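Long-range contacts in 16 kDa salivary peptide (Culex quinquefasciatus, PDB 7KCG), which is of unknown function but adopts a beta-trefoil fold like that of ricin-type lectins and may bind sugars in the mosquito's saliva: residues P43-I48 with R58-G63; E64-S69 with N76-W81; I87-A92 with N109-H114; C115-G120 with T133-W138. All coordinates share one frame; numbering follows the deposited sequence.

How the contacts relate
The four contacts follow one another along the chain, each closing before the next opens, and all belong to a beta-trefoil built almost wholly of strands and loops. Contacts 1 and 2, with centres about 13 Å apart, share one antiparallel sheet in which strands 54-59 and 64-69 are neighbours; Asn59 N lies 2.8 Å from Glu64 O where they meet. Contact 3 lies about 10 Å from contact 2 between centres, and Glu68 bridges them, its OE2 meeting His114 ND1 and its N meeting Gly91 O. Contact 4 adjoins contact 3 in sequence and lies across the chain's centre from contact 1, about 19 Å away between centres. Val78 of contact 2 packs on Leu116 of contact 4.

Contact 1 (P43-I48 with R58-G63); sequences PQRWTI and RNNKHG
Arg58 pairs with Thr47 through two backbone bonds, Thr47 N to Arg58 O at 2.8 Å and Arg58 N to Thr47 O at 2.9 Å. Its long chain turns away from the hairpin, and NH1 reaches Gly63 O, which lies in the guanidinium plane. Asn59 follows as the non-hydrogen-bonded partner of Trp46. Asn59 CB sits over a face of the Trp46 six-membered ring, 4.2 Å from the centroid, with ring and amide planes 85° apart. Asn59 OD1 takes His62 N at 3.0 Å, an Asx motif that begins the turn. Trp46 suits the buried face, since its NE1 is satisfied by Leu23 O. Asn60 then crosses Thr47 at about a right angle, and Asn60 OD1 accepts from Thr47 OG1, although the 2.5 Å between them is so short that the exact distance is doubtful. Asn60 N adds a weak bond to Arg45 O. These pairings form the open end of the beta hairpin of strands 45-51 and 54-59 in the beta-trefoil.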
loop_
_atom_site.group_PDB
_atom_site.type_symbol
_atom_site.label_atom_id
_atom_site.label_comp_id
_atom_site.label_asym_id
_atom_site.label_seq_id
_atom_site.Cartn_x
_atom_site.Cartn_y
_atom_site.Cartn_z
ATOM N N PRO A 43 0.562 15.061 -1.938
ATOM C CA PRO A 43 1.350 13.865 -2.082
ATOM C C PRO A 43 2.138 13.455 -0.833
ATOM O O PRO A 43 2.926 14.234 -0.366
ATOM C CB PRO A 43 2.297 14.213 -3.225
ATOM C CG PRO A 43 1.566 15.271 -3.999
ATOM C CD PRO A 43 0.908 16.090 -2.915
ATOM N N GLN A 44 1.930 12.241 -0.331
ATOM C CA GLN A 44 2.697 11.736 0.837
ATOM C C GLN A 44 3.736 10.732 0.310
ATOM O O GLN A 44 3.391 9.934 -0.535
ATOM C CB GLN A 44 1.727 11.248 1.905
ATOM C CG GLN A 44 1.565 12.191 3.093
ATOM C CD GLN A 44 2.268 13.510 2.921
ATOM N N ARG A 45 4.961 10.770 0.820
ATOM C CA ARG A 45 6.072 9.968 0.263
ATOM C C ARG A 45 6.238 8.576 0.874
ATOM O O ARG A 45 5.994 8.422 2.071
ATOM C CB ARG A 45 7.344 10.807 0.284
ATOM C CG ARG A 45 7.284 11.987 -0.670
ATOM C CD ARG A 45 8.006 13.217 -0.164
ATOM N NE ARG A 45 9.371 13.282 -0.659
ATOM C CZ ARG A 45 9.729 13.863 -1.794
ATOM N NH1 ARG A 45 8.821 14.438 -2.560
ATOM N NH2 ARG A 45 10.999 13.874 -2.158
ATOM N N TRP A 46 6.520 7.586 0.037
ATOM C CA TRP A 46 6.812 6.229 0.476
ATOM C C TRP A 46 8.140 5.792 -0.128
ATOM O O TRP A 46 8.682 6.444 -1.027
ATOM C CB TRP A 46 5.700 5.258 0.062
ATOM C CG TRP A 46 4.357 5.606 0.612
ATOM C CD1 TRP A 46 3.530 6.611 0.196
ATOM C CD2 TRP A 46 3.679 4.942 1.679
ATOM N NE1 TRP A 46 2.378 6.611 0.942
ATOM C CE2 TRP A 46 2.449 5.601 1.867
ATOM C CE3 TRP A 46 3.992 3.850 2.494
ATOM C CZ2 TRP A 46 1.532 5.203 2.827
ATOM C CZ3 TRP A 46 3.089 3.466 3.455
ATOM C CH2 TRP A 46 1.869 4.141 3.617
ATOM N N THR A 47 8.676 4.672 0.360
ATOM C CA THR A 47 9.868 4.078 -0.233
ATOM C C THR A 47 9.574 2.633 -0.611
ATOM O O THR A 47 9.187 1.828 0.244
ATOM C CB THR A 47 11.077 4.156 0.704
ATOM O OG1 THR A 47 11.460 5.526 0.868
ATOM C CG2 THR A 47 12.245 3.407 0.100
ATOM N N ILE A 48 9.754 2.312 -1.891
ATOM C CA ILE A 48 9.549 0.966 -2.410
ATOM C C ILE A 48 10.905 0.327 -2.663
ATOM O O ILE A 48 11.754 0.905 -3.356
ATOM C CB ILE A 48 8.704 0.986 -3.694
ATOM C CG1 ILE A 48 7.273 1.423 -3.372
ATOM C CG2 ILE A 48 8.731 -0.381 -4.348
ATOM C CD1 ILE A 48 6.298 1.283 -4.528
ATOM N N ARG A 58 7.469 1.135 2.517
ATOM C CA ARG A 58 7.732 1.826 3.803
ATOM C C ARG A 58 7.307 3.292 3.761
ATOM O O ARG A 58 7.627 3.963 2.821
ATOM C CB ARG A 58 9.217 1.752 4.141
ATOM C CG ARG A 58 9.530 2.076 5.584
ATOM C CD ARG A 58 10.985 1.881 5.877
ATOM N NE ARG A 58 11.443 0.516 5.808
ATOM C CZ ARG A 58 11.554 -0.280 6.839
ATOM N NH1 ARG A 58 11.201 0.134 8.030
ATOM N NH2 ARG A 58 12.007 -1.497 6.681
ATOM N N ASN A 59 6.612 3.732 4.801
ATOM C CA ASN A 59 6.155 5.131 4.947
ATOM C C ASN A 59 7.358 5.975 5.316
ATOM O O ASN A 59 7.890 5.752 6.351
ATOM C CB ASN A 59 5.107 5.250 6.035
ATOM C CG ASN A 59 4.651 6.669 6.232
ATOM O OD1 ASN A 59 5.267 7.415 6.972
ATOM N ND2 ASN A 59 3.572 7.037 5.582
ATOM N N ASN A 60 7.725 6.899 4.437
ATOM C CA ASN A 60 8.927 7.765 4.505
ATOM C C ASN A 60 8.965 8.655 5.740
ATOM O O ASN A 60 10.031 8.887 6.251
ATOM C CB ASN A 60 8.908 8.773 3.366
ATOM C CG ASN A 60 9.763 8.323 2.213
ATOM O OD1 ASN A 60 10.073 7.169 2.138
ATOM N ND2 ASN A 60 10.164 9.216 1.336
ATOM N N LYS A 61 7.810 9.068 6.199
ATOM C CA LYS A 61 7.677 10.047 7.270
ATOM C C LYS A 61 8.017 9.408 8.608
ATOM O O LYS A 61 8.790 9.966 9.398
ATOM C CB LYS A 61 6.264 10.628 7.300
ATOM N N HIS A 62 7.468 8.221 8.864
ATOM C CA HIS A 62 7.701 7.489 10.097
ATOM C C HIS A 62 8.659 6.319 9.943
ATOM O O HIS A 62 9.084 5.753 10.959
ATOM C CB HIS A 62 6.361 6.987 10.650
ATOM C CG HIS A 62 5.462 8.085 11.122
ATOM N ND1 HIS A 62 5.164 8.279 12.454
ATOM C CD2 HIS A 62 4.805 9.054 10.442
ATOM C CE1 HIS A 62 4.359 9.319 12.574
ATOM N NE2 HIS A 62 4.125 9.808 11.369
ATOM N N GLY A 63 9.010 5.941 8.712
ATOM C CA GLY A 63 9.938 4.852 8.471
ATOM C C GLY A 63 9.370 3.476 8.715
ATOM O O GLY A 63 10.135 2.518 8.872
#

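Contact 2 (E64-S69 with N76-W81); sequences EELFES and NYVFLW. With FMT (formic acid), chain C.
At the edge of the Phe67 ring, near its plane, lies the carbon of a formic acid; Trp81 CB approaches the ring obliquely, while Phe67 CZ comes to the edge of the Phe79 ring. These three rings form an aromatic cluster on one face of an antiparallel strand pair of the beta-trefoil. The Phe67 and Trp81 rings stand at 82° to each other, those of Phe67 and Phe79 at 52°. Phe67 takes the crowded position between backbone N and carbonyl carbon (chi1 75°), which swings Phe67 CE1 across the pair to within 3.5 Å of Phe79 CB. The other face carries Leu66, Val78 and Leu80, with Glu68 beside them: Leu66 CD1 packs 3.6 Å from Val78 CG1 and also against Leu80, as suits branched side chains in a buried layer. Two backbone bonds join Phe67 and Phe79, flanked by Trp81 N to Glu65 O and Ser69 N to Tyr77 O. The buried carboxylates find partners outside the pair: Glu64 in Arg35, Glu65 in Arg56, Glu68 in His114. Formic acid, probably from the crystallisation liquor, accepts through O2 from Ser69 OG at 2.8 Å.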
loop_
_atom_site.group_PDB
_atom_site.type_symbol
_atom_site.label_atom_id
_atom_site.label_comp_id
_atom_site.label_asym_id
_atom_site.label_seq_id
_atom_site.Cartn_x
_atom_site.Cartn_y
_atom_site.Cartn_z
ATOM N N GLU A 64 8.045 3.354 8.751
ATOM C CA GLU A 64 7.361 2.134 9.147
ATOM C C GLU A 64 6.892 1.344 7.930
ATOM O O GLU A 64 6.467 1.926 6.927
ATOM C CB GLU A 64 6.174 2.480 10.045
ATOM C CG GLU A 64 6.598 3.155 11.348
ATOM C CD GLU A 64 5.470 3.944 12.006
ATOM O OE1 GLU A 64 4.339 3.953 11.476
ATOM O OE2 GLU A 64 5.716 4.556 13.071
ATOM N N GLU A 65 6.986 0.016 8.021
ATOM C CA GLU A 65 6.617 -0.865 6.916
ATOM C C GLU A 65 5.112 -1.044 6.826
ATOM O O GLU A 65 4.425 -1.176 7.838
ATOM C CB GLU A 65 7.246 -2.247 7.081
ATOM C CG GLU A 65 8.714 -2.346 6.806
ATOM C CD GLU A 65 9.158 -3.795 6.694
ATOM O OE1 GLU A 65 9.098 -4.530 7.712
ATOM O OE2 GLU A 65 9.557 -4.201 5.582
ATOM N N LEU A 66 4.605 -1.078 5.597
ATOM C CA LEU A 66 3.204 -1.371 5.348
ATOM C C LEU A 66 2.984 -2.879 5.358
ATOM O O LEU A 66 3.715 -3.617 4.696
ATOM C CB LEU A 66 2.799 -0.786 3.987
ATOM C CG LEU A 66 1.326 -0.911 3.644
ATOM C CD1 LEU A 66 0.550 0.092 4.467
ATOM C CD2 LEU A 66 1.105 -0.682 2.146
ATOM N N PHE A 67 1.983 -3.355 6.104
ATOM C CA PHE A 67 1.751 -4.797 6.118
ATOM C C PHE A 67 0.278 -5.087 6.350
ATOM O O PHE A 67 -0.484 -4.227 6.790
ATOM C CB PHE A 67 2.629 -5.522 7.159
ATOM C CG PHE A 67 2.176 -5.346 8.588
ATOM C CD1 PHE A 67 2.437 -4.177 9.267
ATOM C CD2 PHE A 67 1.536 -6.380 9.253
ATOM C CE1 PHE A 67 2.042 -4.025 10.594
ATOM C CE2 PHE A 67 1.127 -6.231 10.589
ATOM C CZ PHE A 67 1.383 -5.059 11.246
ATOM N N GLU A 68 -0.126 -6.303 5.997
ATOM C CA GLU A 68 -1.488 -6.765 6.222
ATOM C C GLU A 68 -1.502 -7.709 7.413
ATOM O O GLU A 68 -0.635 -8.578 7.535
ATOM C CB GLU A 68 -2.058 -7.478 4.993
ATOM C CG GLU A 68 -3.495 -7.963 5.210
ATOM C CD GLU A 68 -4.094 -8.675 4.007
ATOM O OE1 GLU A 68 -3.453 -8.713 2.933
ATOM O OE2 GLU A 68 -5.222 -9.201 4.136
ATOM N N SER A 69 -2.510 -7.552 8.268
ATOM C CA SER A 69 -2.546 -8.181 9.580
ATOM C C SER A 69 -3.467 -9.394 9.600
ATOM O O SER A 69 -4.395 -9.517 8.799
ATOM C CB SER A 69 -2.998 -7.162 10.629
ATOM O OG SER A 69 -3.351 -7.776 11.864
ATOM N N ASN A 76 -9.519 -7.398 6.393
ATOM C CA ASN A 76 -8.253 -7.566 7.145
ATOM C C ASN A 76 -7.642 -6.185 7.256
ATOM O O ASN A 76 -7.704 -5.441 6.275
ATOM C CB ASN A 76 -7.260 -8.570 6.548
ATOM C CG ASN A 76 -7.733 -9.994 6.422
ATOM O OD1 ASN A 76 -8.705 -10.268 5.730
ATOM N ND2 ASN A 76 -7.001 -10.911 7.030
ATOM N N TYR A 77 -7.121 -5.854 8.423
ATOM C CA TYR A 77 -6.481 -4.575 8.672
ATOM C C TYR A 77 -5.209 -4.446 7.846
ATOM O O TYR A 77 -4.491 -5.425 7.620
ATOM C CB TYR A 77 -6.113 -4.441 10.142
ATOM C CG TYR A 77 -7.210 -3.970 11.069
ATOM C CD1 TYR A 77 -7.525 -2.622 11.173
ATOM C CD2 TYR A 77 -7.896 -4.870 11.877
ATOM C CE1 TYR A 77 -8.515 -2.181 12.037
ATOM C CE2 TYR A 77 -8.893 -4.437 12.749
ATOM C CZ TYR A 77 -9.195 -3.093 12.825
ATOM O OH TYR A 77 -10.183 -2.654 13.690
ATOM N N VAL A 78 -4.915 -3.215 7.440
ATOM C CA VAL A 78 -3.637 -2.839 6.855
ATOM C C VAL A 78 -3.017 -1.810 7.780
ATOM O O VAL A 78 -3.646 -0.788 8.072
ATOM C CB VAL A 78 -3.806 -2.260 5.440
ATOM C CG1 VAL A 78 -2.492 -1.699 4.964
ATOM C CG2 VAL A 78 -4.336 -3.320 4.499
ATOM N N PHE A 79 -1.787 -2.069 8.236
ATOM C CA PHE A 79 -1.133 -1.265 9.260
ATOM C C PHE A 79 0.248 -0.807 8.814
ATOM O O PHE A 79 0.874 -1.408 7.946
ATOM C CB PHE A 79 -0.909 -2.060 10.564
ATOM C CG PHE A 79 -2.156 -2.478 11.270
ATOM C CD1 PHE A 79 -3.118 -1.557 11.618
ATOM C CD2 PHE A 79 -2.340 -3.805 11.629
ATOM C CE1 PHE A 79 -4.251 -1.949 12.295
ATOM C CE2 PHE A 79 -3.471 -4.201 12.311
ATOM C CZ PHE A 79 -4.428 -3.265 12.642
ATOM N N LEU A 80 0.742 0.231 9.485
ATOM C CA LEU A 80 2.162 0.540 9.558
ATOM C C LEU A 80 2.747 -0.051 10.846
ATOM O O LEU A 80 2.129 0.036 11.908
ATOM C CB LEU A 80 2.385 2.050 9.515
ATOM C CG LEU A 80 1.950 2.735 8.219
ATOM C CD1 LEU A 80 2.316 4.203 8.234
ATOM C CD2 LEU A 80 2.605 2.020 7.044
ATOM N N TRP A 81 3.935 -0.654 10.743
ATOM C CA TRP A 81 4.538 -1.446 11.825
ATOM C C TRP A 81 5.405 -0.537 12.699
ATOM O O TRP A 81 6.561 -0.263 12.372
ATOM C CB TRP A 81 5.322 -2.601 11.213
ATOM C CG TRP A 81 5.963 -3.577 12.148
ATOM C CD1 TRP A 81 7.246 -4.017 12.092
ATOM C CD2 TRP A 81 5.345 -4.279 13.232
ATOM N NE1 TRP A 81 7.483 -4.920 13.097
ATOM C CE2 TRP A 81 6.327 -5.105 13.805
ATOM C CE3 TRP A 81 4.062 -4.283 13.777
ATOM C CZ2 TRP A 81 6.068 -5.925 14.898
ATOM C CZ3 TRP A 81 3.807 -5.099 14.863
ATOM C CH2 TRP A 81 4.806 -5.905 15.414
HETATM C C FMT C . -0.353 -8.761 12.915
HETATM O O1 FMT C . -0.679 -9.725 12.255
HETATM O O2 FMT C . -1.161 -7.955 13.521
HETATM O O HOH W 1 8.112 -0.913 10.532
#

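Contact 3 (I87-A92 with N109-H114); sequences INDGGA and NVKFSH. With FMT (formic acid), chain D.
One salt bridge joins the two loops: Lys111 NZ lies 3.1 Å from Asp89 OD2, approaching from above the carboxylate plane. Lysine suits the place because its chain, fully extended from CG anti to the backbone N (chi1 -177°), spans the distance from one loop to the other. The second carboxylate oxygen works inside its own loop, where Asp89 OD1 accepts from Gly91 N at 2.9 Å in an Asx turn; this bond holds the carboxylate while OD2 faces the lysine.

Three hydrogen bonds use backbone atoms. Two cross the contact: Asn109 ND2 donates to Gly91 O at 2.8 Å, with that oxygen in the amide plane but the donor above the carbonyl plane, and Lys111 N reaches Gly90 O, at 3.3 Å. The third stays within its own loop, where Asn109 OD1 takes Phe112 N at 3.0 Å on a lone pair, an Asx motif; the amide is thus fixed at both ends and its rotation set.

In the packing, glycine suits Gly90 chiefly for its backbone angles (phi 91°), and Lys111 CB rests closely on it, 3.4 Å from Gly90 C.

The loops lead into strand 93-98 and out of strand 104-109, which pair in the sheet; Gly91 bonds through its backbone to Glu68 of strand 64-69, and the Asn109 side chain packs on Glu68.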
loop_
_atom_site.group_PDB
_atom_site.type_symbol
_atom_site.label_atom_id
_atom_site.label_comp_id
_atom_site.label_asym_id
_atom_site.label_seq_id
_atom_site.Cartn_x
_atom_site.Cartn_y
_atom_site.Cartn_z
ATOM N N ILE A 87 9.605 -7.542 9.212
ATOM C CA ILE A 87 8.568 -8.562 9.098
ATOM C C ILE A 87 9.004 -9.567 8.041
ATOM O O ILE A 87 9.252 -9.200 6.886
ATOM C CB ILE A 87 7.208 -7.929 8.760
ATOM C CG1 ILE A 87 6.722 -7.136 9.965
ATOM C CG2 ILE A 87 6.182 -8.977 8.365
ATOM C CD1 ILE A 87 5.370 -6.479 9.784
ATOM N N ASN A 88 9.102 -10.839 8.439
ATOM C CA ASN A 88 9.693 -11.882 7.616
ATOM C C ASN A 88 8.710 -12.988 7.241
ATOM O O ASN A 88 9.128 -13.993 6.649
ATOM C CB ASN A 88 10.907 -12.482 8.348
ATOM C CG ASN A 88 11.921 -13.085 7.398
ATOM O OD1 ASN A 88 12.049 -12.658 6.244
ATOM N ND2 ASN A 88 12.652 -14.088 7.878
ATOM N N ASP A 89 7.423 -12.839 7.551
ATOM C CA ASP A 89 6.439 -13.894 7.328
ATOM C C ASP A 89 5.587 -13.675 6.078
ATOM O O ASP A 89 4.544 -14.326 5.934
ATOM C CB ASP A 89 5.526 -14.047 8.554
ATOM C CG ASP A 89 4.615 -12.848 8.779
ATOM O OD1 ASP A 89 4.665 -11.867 7.999
ATOM O OD2 ASP A 89 3.824 -12.880 9.750
ATOM N N GLY A 90 5.988 -12.762 5.192
ATOM C CA GLY A 90 5.222 -12.446 4.007
ATOM C C GLY A 90 4.234 -11.312 4.165
ATOM O O GLY A 90 3.764 -10.773 3.153
ATOM N N GLY A 91 3.911 -10.926 5.401
ATOM C CA GLY A 91 2.885 -9.923 5.615
ATOM C C GLY A 91 3.273 -8.543 5.119
ATOM O O GLY A 91 2.402 -7.738 4.790
ATOM N N ALA A 92 4.572 -8.243 5.074
ATOM C CA ALA A 92 5.046 -6.948 4.612
ATOM C C ALA A 92 5.604 -7.003 3.208
ATOM O O ALA A 92 6.218 -6.030 2.762
ATOM C CB ALA A 92 6.108 -6.390 5.555
ATOM N N ASN A 109 -0.852 -8.528 -1.384
ATOM C CA ASN A 109 -0.081 -9.044 -0.258
ATOM C C ASN A 109 0.358 -10.480 -0.505
ATOM O O ASN A 109 -0.441 -11.320 -0.930
ATOM C CB ASN A 109 -0.913 -8.959 1.014
ATOM C CG ASN A 109 -0.087 -9.169 2.244
ATOM O OD1 ASN A 109 -0.122 -10.239 2.850
ATOM N ND2 ASN A 109 0.676 -8.150 2.621
ATOM N N VAL A 110 1.632 -10.769 -0.232
ATOM C CA VAL A 110 2.166 -12.106 -0.487
ATOM C C VAL A 110 1.545 -13.116 0.473
ATOM O O VAL A 110 1.046 -14.170 0.060
ATOM C CB VAL A 110 3.702 -12.098 -0.368
ATOM C CG1 VAL A 110 4.246 -13.521 -0.294
ATOM C CG2 VAL A 110 4.332 -11.322 -1.513
ATOM N N LYS A 111 1.564 -12.798 1.771
ATOM C CA LYS A 111 1.065 -13.722 2.783
ATOM C C LYS A 111 -0.414 -14.029 2.580
ATOM O O LYS A 111 -0.831 -15.192 2.625
ATOM C CB LYS A 111 1.305 -13.132 4.173
ATOM C CG LYS A 111 0.895 -14.033 5.338
ATOM C CD LYS A 111 1.102 -13.308 6.652
ATOM C CE LYS A 111 0.688 -14.167 7.839
ATOM N NZ LYS A 111 0.826 -13.405 9.107
ATOM N N PHE A 112 -1.224 -13.000 2.349
ATOM C CA PHE A 112 -2.673 -13.161 2.399
ATOM C C PHE A 112 -3.338 -13.223 1.032
ATOM O O PHE A 112 -4.534 -13.532 0.965
ATOM C CB PHE A 112 -3.299 -12.022 3.194
ATOM C CG PHE A 112 -3.076 -12.120 4.681
ATOM C CD1 PHE A 112 -3.720 -13.093 5.424
ATOM C CD2 PHE A 112 -2.242 -11.232 5.332
ATOM C CE1 PHE A 112 -3.530 -13.179 6.786
ATOM C CE2 PHE A 112 -2.047 -11.314 6.706
ATOM C CZ PHE A 112 -2.694 -12.284 7.429
ATOM N N SER A 113 -2.610 -12.908 -0.041
ATOM C CA SER A 113 -3.158 -12.878 -1.404
ATOM C C SER A 113 -4.324 -11.897 -1.530
ATOM O O SER A 113 -5.329 -12.183 -2.182
ATOM C CB SER A 113 -3.576 -14.278 -1.867
ATOM O OG SER A 113 -2.470 -15.156 -1.948
ATOM N N HIS A 114 -4.180 -10.719 -0.927
ATOM C CA HIS A 114 -5.201 -9.680 -0.957
ATOM C C HIS A 114 -4.642 -8.426 -1.604
ATOM O O HIS A 114 -3.477 -8.072 -1.395
ATOM C CB HIS A 114 -5.691 -9.332 0.453
ATOM C CG HIS A 114 -6.444 -10.433 1.126
ATOM N ND1 HIS A 114 -6.702 -10.436 2.481
ATOM C CD2 HIS A 114 -6.995 -11.567 0.634
ATOM C CE1 HIS A 114 -7.380 -11.525 2.793
ATOM N NE2 HIS A 114 -7.569 -12.230 1.691
HETATM C C FMT D . 6.596 -11.217 12.174
HETATM O O1 FMT D . 7.356 -11.498 11.269
HETATM O O2 FMT D . 6.295 -10.010 12.550
#

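Contact 4 (C115-G120 with T133-W138); sequences CLFTQG and TAKYEW
Phe117 and Tyr136 cross with their planes at 45° and centroids 4.7 Å apart. Phe117 CD2 lies over one face of the tyrosine ring, toward the rim, at 3.3 Å from Tyr136 CZ, while CB of Cys115 comes up to Tyr136 CD2. Phe117 reaches this place with CG swung away from its backbone N (chi1 160°). Alongside it runs Lys135, pointing the same way, with Lys135 CD 3.4 Å from Phe117 CE2; the aliphatic part of the lysine suits a ring neighbour while its chain stays extended.

Leu116 meets Trp138 at about a right angle, its CD2 over the indole face, 4.0 Å from the centroid of the six-membered ring. In the plane of the same indole, Trp138 NE1 donates to Leu116 O at 3.0 Å, so one residue holds the tryptophan by both face and edge. The bond is straight at the hydrogen (161°), although NE1 stands above the carbonyl plane.

Thr118 N makes a weak bond to Lys135 O. Cys115 forms a disulfide with Cys131. The 3-10 segment 134-136, through Lys135 and Tyr136, and then Trp138 thus pack on strand 115-118 just where strand 138-142 begins, which pairs with strand 12-16, the first strand, in the beta-trefoil.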
loop_
_atom_site.group_PDB
_atom_site.type_symbol
_atom_site.label_atom_id
_atom_site.label_comp_id
_atom_site.label_asym_id
_atom_site.label_seq_id
_atom_site.Cartn_x
_atom_site.Cartn_y
_atom_site.Cartn_z
ATOM N N CYS A 115 -5.467 -7.749 -2.398
ATOM C CA CYS A 115 -5.048 -6.518 -3.042
ATOM C C CYS A 115 -5.489 -5.333 -2.199
ATOM O O CYS A 115 -6.640 -5.270 -1.754
ATOM C CB CYS A 115 -5.622 -6.399 -4.456
ATOM S SG CYS A 115 -4.926 -7.570 -5.628
ATOM N N LEU A 116 -4.580 -4.380 -2.019
ATOM C CA LEU A 116 -4.904 -3.137 -1.339
ATOM C C LEU A 116 -6.101 -2.474 -2.016
ATOM O O LEU A 116 -6.206 -2.448 -3.249
ATOM C CB LEU A 116 -3.687 -2.215 -1.379
ATOM C CG LEU A 116 -3.412 -1.214 -0.269
ATOM C CD1 LEU A 116 -3.011 -1.955 1.017
ATOM C CD2 LEU A 116 -2.293 -0.287 -0.727
ATOM N N PHE A 117 -7.008 -1.947 -1.200
ATOM C CA PHE A 117 -8.323 -1.554 -1.686
ATOM C C PHE A 117 -8.843 -0.423 -0.814
ATOM O O PHE A 117 -8.502 -0.329 0.367
ATOM C CB PHE A 117 -9.254 -2.785 -1.675
ATOM C CG PHE A 117 -10.732 -2.468 -1.686
ATOM C CD1 PHE A 117 -11.416 -2.202 -0.501
ATOM C CD2 PHE A 117 -11.450 -2.509 -2.871
ATOM C CE1 PHE A 117 -12.776 -1.927 -0.510
ATOM C CE2 PHE A 117 -12.818 -2.246 -2.885
ATOM C CZ PHE A 117 -13.477 -1.953 -1.701
ATOM N N THR A 118 -9.651 0.455 -1.407
ATOM C CA THR A 118 -10.400 1.409 -0.602
ATOM C C THR A 118 -11.828 1.483 -1.106
ATOM O O THR A 118 -12.089 1.350 -2.306
ATOM C CB THR A 118 -9.778 2.814 -0.603
ATOM O OG1 THR A 118 -10.472 3.637 0.350
ATOM C CG2 THR A 118 -9.865 3.458 -1.976
ATOM N N GLN A 119 -12.729 1.794 -0.180
ATOM C CA GLN A 119 -14.163 1.804 -0.530
ATOM C C GLN A 119 -14.502 2.975 -1.435
ATOM O O GLN A 119 -15.041 2.746 -2.525
ATOM C CB GLN A 119 -15.001 1.888 0.739
ATOM C CG GLN A 119 -16.366 1.237 0.592
ATOM C CD GLN A 119 -16.269 -0.239 0.299
ATOM O OE1 GLN A 119 -15.784 -1.020 1.114
ATOM N NE2 GLN A 119 -16.747 -0.638 -0.867
ATOM N N GLY A 120 -14.262 4.174 -0.965
ATOM C CA GLY A 120 -14.680 5.341 -1.742
ATOM C C GLY A 120 -15.205 6.424 -0.833
ATOM O O GLY A 120 -16.243 6.216 -0.226
ATOM N N THR A 133 -11.496 -3.996 -9.968
ATOM C CA THR A 133 -12.101 -2.699 -10.250
ATOM C C THR A 133 -11.097 -1.581 -9.966
ATOM O O THR A 133 -9.975 -1.820 -9.507
ATOM C CB THR A 133 -13.376 -2.498 -9.426
ATOM O OG1 THR A 133 -13.025 -2.206 -8.069
ATOM C CG2 THR A 133 -14.220 -3.754 -9.450
ATOM N N ALA A 134 -11.525 -0.341 -10.229
ATOM C CA ALA A 134 -10.668 0.816 -9.989
ATOM C C ALA A 134 -10.316 0.997 -8.517
ATOM O O ALA A 134 -9.320 1.662 -8.215
ATOM C CB ALA A 134 -11.331 2.089 -10.508
ATOM N N LYS A 135 -11.125 0.457 -7.600
ATOM C CA LYS A 135 -10.856 0.597 -6.171
ATOM C C LYS A 135 -9.567 -0.096 -5.761
ATOM O O LYS A 135 -9.024 0.207 -4.690
ATOM C CB LYS A 135 -12.018 0.024 -5.354
ATOM C CG LYS A 135 -13.416 0.507 -5.794
ATOM C CD LYS A 135 -14.517 -0.415 -5.242
ATOM C CE LYS A 135 -15.865 -0.187 -5.929
ATOM N NZ LYS A 135 -16.941 -1.092 -5.401
ATOM N N TYR A 136 -9.096 -1.033 -6.573
ATOM C CA TYR A 136 -7.891 -1.813 -6.332
ATOM C C TYR A 136 -6.677 -1.275 -7.079
ATOM O O TYR A 136 -5.601 -1.872 -6.994
ATOM C CB TYR A 136 -8.125 -3.273 -6.752
ATOM C CG TYR A 136 -9.194 -3.989 -5.957
ATOM C CD1 TYR A 136 -10.525 -3.969 -6.360
ATOM C CD2 TYR A 136 -8.870 -4.697 -4.810
ATOM C CE1 TYR A 136 -11.507 -4.627 -5.626
ATOM C CE2 TYR A 136 -9.843 -5.362 -4.072
ATOM C CZ TYR A 136 -11.160 -5.322 -4.486
ATOM O OH TYR A 136 -12.129 -5.977 -3.755
ATOM N N GLU A 137 -6.819 -0.190 -7.832
ATOM C CA GLU A 137 -5.791 0.220 -8.778
ATOM C C GLU A 137 -5.060 1.431 -8.226
ATOM O O GLU A 137 -5.688 2.356 -7.707
ATOM C CB GLU A 137 -6.411 0.512 -10.157
ATOM C CG GLU A 137 -6.975 -0.761 -10.795
ATOM C CD GLU A 137 -7.643 -0.513 -12.142
ATOM O OE1 GLU A 137 -8.101 0.619 -12.368
ATOM O OE2 GLU A 137 -7.709 -1.455 -12.958
ATOM N N TRP A 138 -3.734 1.408 -8.317
ATOM C CA TRP A 138 -2.892 2.405 -7.671
ATOM C C TRP A 138 -1.876 2.969 -8.643
ATOM O O TRP A 138 -1.144 2.209 -9.301
ATOM C CB TRP A 138 -2.171 1.797 -6.459
ATOM C CG TRP A 138 -3.110 1.205 -5.482
ATOM C CD1 TRP A 138 -3.668 -0.034 -5.536
ATOM C CD2 TRP A 138 -3.636 1.835 -4.303
ATOM N NE1 TRP A 138 -4.513 -0.221 -4.451
ATOM C CE2 TRP A 138 -4.496 0.909 -3.681
ATOM C CE3 TRP A 138 -3.449 3.087 -3.708
ATOM C CZ2 TRP A 138 -5.168 1.193 -2.480
ATOM C CZ3 TRP A 138 -4.120 3.366 -2.518
ATOM C CH2 TRP A 138 -4.968 2.428 -1.930
HETATM O O HOH W 2 -4.339 -3.414 -5.183
#